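Local coordinates for protein yersinopine dehydrogenase (Yersinia pestis, PDB 6C4M) that catalyses the NADPH-dependent reductive condensation of pyruvate with an amino-acid-derived intermediate, the last step in making the metallophore yersinopine, at residues K133-L138 with L146-L151; N312-E317 with G418-V423. All blocks are in the same frame, centred on the assembly; numbering follows the deposited sequence.

Interaction 1 (K133-L138 with L146-L151); sequences KSVILL and LMVQNL
Val-148 packs against Leu-137 and Val-135 inside a beta-alpha-beta unit. Strand 134-137 leads into helix 144-154, and the chain then returns as the parallel strand 161-165. The arrangement belongs to the Rossmann-type part of the enzyme, where helices cover a mostly parallel sheet. Val-135 and Leu-137 lie two residues apart on the strand, so both send their side chains toward the helix. Val-148 answers from the helix, and within 146-151 it is the residue that meets 133-138. Its two methyls divide the work. CG2 lies anti to the carbonyl carbon and reaches Leu-137, while CG1 turns to Val-135. The tighter side is at Leu-137, where the two side chains slide past each other in opposite directions. The looser side is at Val-135, where CG1 of Val-135 comes only to 4.3 Å from CG1 of Val-148. All three residues are buried, and the contact is purely apolar. Leu-121 of helix 117-121 also packs on Val-148, and Tyr-117 of that helix on Leu-137. The outer side of helix 144-154 is more open, with Gln-149 and Asn-150 partly exposed and meeting helix 459-471. At the inner side, the isobutyl fork of Leu-137 straddles one methyl: CG2 of Val-148 lies 3.9 Å from CD1 of Leu-137 and 4.1 Å from its CD2.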
# COMPACT_ATOMS: atom_id res chain seq x y z
N LYS A 133 41.76 25.14 8.94
CA LYS A 133 41.47 24.50 10.22
C LYS A 133 40.45 23.37 10.15
O LYS A 133 40.47 22.49 11.02
CB LYS A 133 40.92 25.52 11.21
CG LYS A 133 41.81 26.73 11.51
CD LYS A 133 41.18 27.53 12.66
CE LYS A 133 41.87 27.28 14.00
NZ LYS A 133 43.00 28.25 14.24
N SER A 134 39.50 23.39 9.21
CA SER A 134 38.45 22.38 9.22
C SER A 134 37.94 22.10 7.81
O SER A 134 37.88 22.97 6.93
CB SER A 134 37.30 22.82 10.11
OG SER A 134 36.74 24.01 9.60
N VAL A 135 37.54 20.85 7.62
CA VAL A 135 36.89 20.39 6.41
C VAL A 135 35.60 19.69 6.81
O VAL A 135 35.64 18.70 7.55
CB VAL A 135 37.79 19.44 5.62
CG1 VAL A 135 37.02 18.84 4.48
CG2 VAL A 135 39.04 20.20 5.12
N ILE A 136 34.48 20.21 6.35
CA ILE A 136 33.16 19.71 6.73
C ILE A 136 32.55 19.00 5.53
O ILE A 136 32.52 19.55 4.42
CB ILE A 136 32.25 20.84 7.23
CG1 ILE A 136 32.91 21.56 8.43
CG2 ILE A 136 30.89 20.30 7.64
CD1 ILE A 136 32.22 22.82 8.85
N LEU A 137 32.01 17.80 5.77
CA LEU A 137 31.37 16.97 4.74
C LEU A 137 29.86 17.15 4.92
O LEU A 137 29.25 16.61 5.86
CB LEU A 137 31.87 15.53 4.87
CG LEU A 137 33.41 15.37 4.87
CD1 LEU A 137 33.79 13.92 4.84
CD2 LEU A 137 34.11 16.12 3.75
N LEU A 138 29.27 17.97 4.04
CA LEU A 138 27.91 18.45 4.27
C LEU A 138 26.90 17.30 4.22
O LEU A 138 25.94 17.30 5.00
CB LEU A 138 27.56 19.53 3.24
CG LEU A 138 26.17 20.18 3.41
CD1 LEU A 138 26.09 21.00 4.69
CD2 LEU A 138 25.85 21.08 2.23
N LEU A 146 37.07 8.75 6.77
CA LEU A 146 38.34 8.05 6.72
C LEU A 146 39.11 8.41 5.45
O LEU A 146 40.32 8.61 5.48
CB LEU A 146 38.11 6.55 6.76
CG LEU A 146 37.75 5.95 8.10
CD1 LEU A 146 37.17 4.54 7.94
CD2 LEU A 146 38.96 5.94 9.01
N MET A 147 38.40 8.47 4.31
CA MET A 147 39.05 8.81 3.05
C MET A 147 39.64 10.21 3.10
O MET A 147 40.81 10.42 2.73
CB MET A 147 38.02 8.71 1.92
CG MET A 147 38.61 8.46 0.54
SD MET A 147 37.60 9.27 -0.72
CE MET A 147 38.31 10.91 -0.30
N VAL A 148 38.84 11.18 3.52
CA VAL A 148 39.33 12.56 3.62
C VAL A 148 40.50 12.66 4.60
O VAL A 148 41.46 13.40 4.35
CB VAL A 148 38.17 13.48 4.01
CG1 VAL A 148 38.65 14.89 4.35
CG2 VAL A 148 37.18 13.47 2.87
N GLN A 149 40.43 11.97 5.74
CA GLN A 149 41.56 11.99 6.67
C GLN A 149 42.84 11.57 5.97
O GLN A 149 43.92 12.16 6.17
CB GLN A 149 41.35 11.04 7.84
CG GLN A 149 40.45 11.48 8.94
CD GLN A 149 40.46 10.44 10.04
OE1 GLN A 149 39.49 9.72 10.20
NE2 GLN A 149 41.58 10.30 10.74
N ASN A 150 42.74 10.47 5.23
CA ASN A 150 43.92 9.92 4.58
C ASN A 150 44.55 10.93 3.63
O ASN A 150 45.77 11.13 3.63
CB ASN A 150 43.53 8.64 3.83
CG ASN A 150 44.71 7.94 3.24
OD1 ASN A 150 45.18 8.29 2.16
ND2 ASN A 150 45.24 6.96 3.97
N LEU A 151 43.73 11.58 2.80
CA LEU A 151 44.27 12.56 1.87
C LEU A 151 44.90 13.73 2.60
O LEU A 151 45.97 14.22 2.23
CB LEU A 151 43.16 13.08 0.94
CG LEU A 151 42.48 12.07 -0.00
CD1 LEU A 151 41.43 12.78 -0.85
CD2 LEU A 151 43.48 11.39 -0.91

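Interaction 2 (N312-E317 with G418-V423); sequences NRLGVE and GALDVV
Arg-313 lays the aliphatic part of its side chain over Val-422 and carries its guanidinium to the backbone of Leu-420. CG of Arg-313 lies 3.5 Å from CG2 of Val-422, and CB and CD, its neighbours in the chain, are also close to that methyl. CG is anti to the backbone N (chi1 180°), and the chain then bends at chi2 (73°). NE of Arg-313 donates to O of Leu-420 at 3.1 Å, in a bent bond (N-H...O 145°). The donor lies in the carbonyl plane, while the oxygen is tilted somewhat out of the guanidinium plane. NH2 of Arg-313 adds a weak bond to the same oxygen at 3.3 Å. CD2 of Leu-420 sits above one guanidinium face, toward its rim. Beside this, CD2 of Leu-314 meets CD1 of Leu-420 at 3.6 Å, the two side chains crossing at about a right angle.

Each segment spans the C-terminal end of a helix, closed by a Schellman motif. Gly-315 takes the positive phi after helix 294-313, and Asp-421 does so after helix 401-419. Trp-470 of helix 459-471 packs on Arg-313 and Leu-420, and its NE1 hydrogen-bonds to O of Leu-314. NH2 of Arg-313 is 4.8 Å from OD2 of Asp-421, not in contact, so any electrostatic help is probably long-range. The main bond, from NE, links the arginine to the turn after helix 401-419, while its methylenes shield Val-422.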
# COMPACT_ATOMS: atom_id res chain seq x y z
N ASN A 312 30.13 -3.61 11.51
CA ASN A 312 30.65 -4.40 12.62
C ASN A 312 32.11 -4.76 12.41
O ASN A 312 32.92 -4.70 13.35
CB ASN A 312 29.82 -5.67 12.80
CG ASN A 312 28.44 -5.39 13.39
OD1 ASN A 312 28.07 -4.25 13.63
ND2 ASN A 312 27.67 -6.43 13.57
N ARG A 313 32.47 -5.15 11.19
CA ARG A 313 33.87 -5.44 10.87
C ARG A 313 34.74 -4.22 11.09
O ARG A 313 35.89 -4.33 11.52
CB ARG A 313 33.97 -5.92 9.42
CG ARG A 313 35.37 -6.25 8.97
CD ARG A 313 35.86 -7.54 9.57
NE ARG A 313 37.07 -7.96 8.88
CZ ARG A 313 38.31 -7.61 9.24
NH1 ARG A 313 38.52 -6.86 10.32
NH2 ARG A 313 39.34 -8.04 8.52
N LEU A 314 34.22 -3.05 10.76
CA LEU A 314 34.94 -1.81 10.96
C LEU A 314 34.91 -1.32 12.40
O LEU A 314 35.49 -0.28 12.69
CB LEU A 314 34.38 -0.72 10.04
CG LEU A 314 34.63 -1.07 8.57
CD1 LEU A 314 33.71 -0.28 7.69
CD2 LEU A 314 36.09 -0.84 8.20
N GLY A 315 34.25 -2.06 13.31
CA GLY A 315 34.20 -1.68 14.71
C GLY A 315 33.08 -0.75 15.08
O GLY A 315 33.18 -0.04 16.09
N VAL A 316 32.02 -0.72 14.29
CA VAL A 316 30.94 0.24 14.46
C VAL A 316 29.64 -0.53 14.55
O VAL A 316 29.41 -1.53 13.84
CB VAL A 316 30.94 1.26 13.30
CG1 VAL A 316 29.75 2.18 13.39
CG2 VAL A 316 32.22 2.10 13.35
N GLU A 317 28.81 -0.12 15.50
CA GLU A 317 27.51 -0.73 15.70
C GLU A 317 26.57 -0.36 14.57
O GLU A 317 26.58 0.78 14.09
CB GLU A 317 26.92 -0.27 17.05
CG GLU A 317 27.53 -0.94 18.26
CD GLU A 317 26.89 -2.30 18.57
OE1 GLU A 317 26.12 -2.81 17.72
OE2 GLU A 317 27.13 -2.85 19.68
N GLY A 418 35.07 -6.52 0.36
CA GLY A 418 35.88 -7.61 -0.17
C GLY A 418 37.31 -7.57 0.33
O GLY A 418 37.89 -8.61 0.66
N ALA A 419 37.89 -6.37 0.44
CA ALA A 419 39.24 -6.28 0.99
C ALA A 419 39.30 -6.75 2.43
O ALA A 419 40.33 -7.24 2.89
CB ALA A 419 39.77 -4.85 0.88
N LEU A 420 38.20 -6.59 3.18
CA LEU A 420 38.15 -6.99 4.58
C LEU A 420 37.57 -8.37 4.79
O LEU A 420 37.37 -8.77 5.94
CB LEU A 420 37.36 -5.96 5.37
CG LEU A 420 37.97 -4.56 5.36
CD1 LEU A 420 37.08 -3.53 6.06
CD2 LEU A 420 39.30 -4.60 6.01
N ASP A 421 37.30 -9.12 3.72
CA ASP A 421 36.77 -10.48 3.82
C ASP A 421 35.33 -10.48 4.36
O ASP A 421 34.94 -11.37 5.12
CB ASP A 421 37.69 -11.35 4.68
CG ASP A 421 39.12 -11.40 4.14
OD1 ASP A 421 39.27 -11.76 2.94
OD2 ASP A 421 40.08 -11.06 4.89
N VAL A 422 34.55 -9.49 3.95
CA VAL A 422 33.15 -9.35 4.35
C VAL A 422 32.30 -9.54 3.10
O VAL A 422 32.51 -8.86 2.10
CB VAL A 422 32.89 -7.96 4.96
CG1 VAL A 422 31.41 -7.76 5.18
CG2 VAL A 422 33.64 -7.77 6.29
N VAL A 423 31.32 -10.43 3.17
CA VAL A 423 30.43 -10.67 2.04
C VAL A 423 29.17 -9.84 2.22
O VAL A 423 28.63 -9.75 3.33
CB VAL A 423 30.09 -12.17 1.89
CG1 VAL A 423 31.39 -12.98 1.88
CG2 VAL A 423 29.17 -12.64 2.99

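In the fold
Interaction 1 is core and interaction 2 is only partly buried. The first joins neighbouring elements of one beta-alpha-beta unit, with seven residues between its segments. The second brings together the ends of two helices with 100 residues between them. Their centres are 21 Å apart and the two contacts do not touch. Helix 459-471 borders both: Gln-462, Ile-465, Ile-466 and Gln-469 face helix 144-154, whereas Glu-467, Trp-470 and Arg-471 meet the segments of interaction 2. The chemistry follows the place. Between the segments of interaction 1 the contact is methyl packing, but nearer the surface an arginine combines apolar overlap with bonding to a backbone carbonyl.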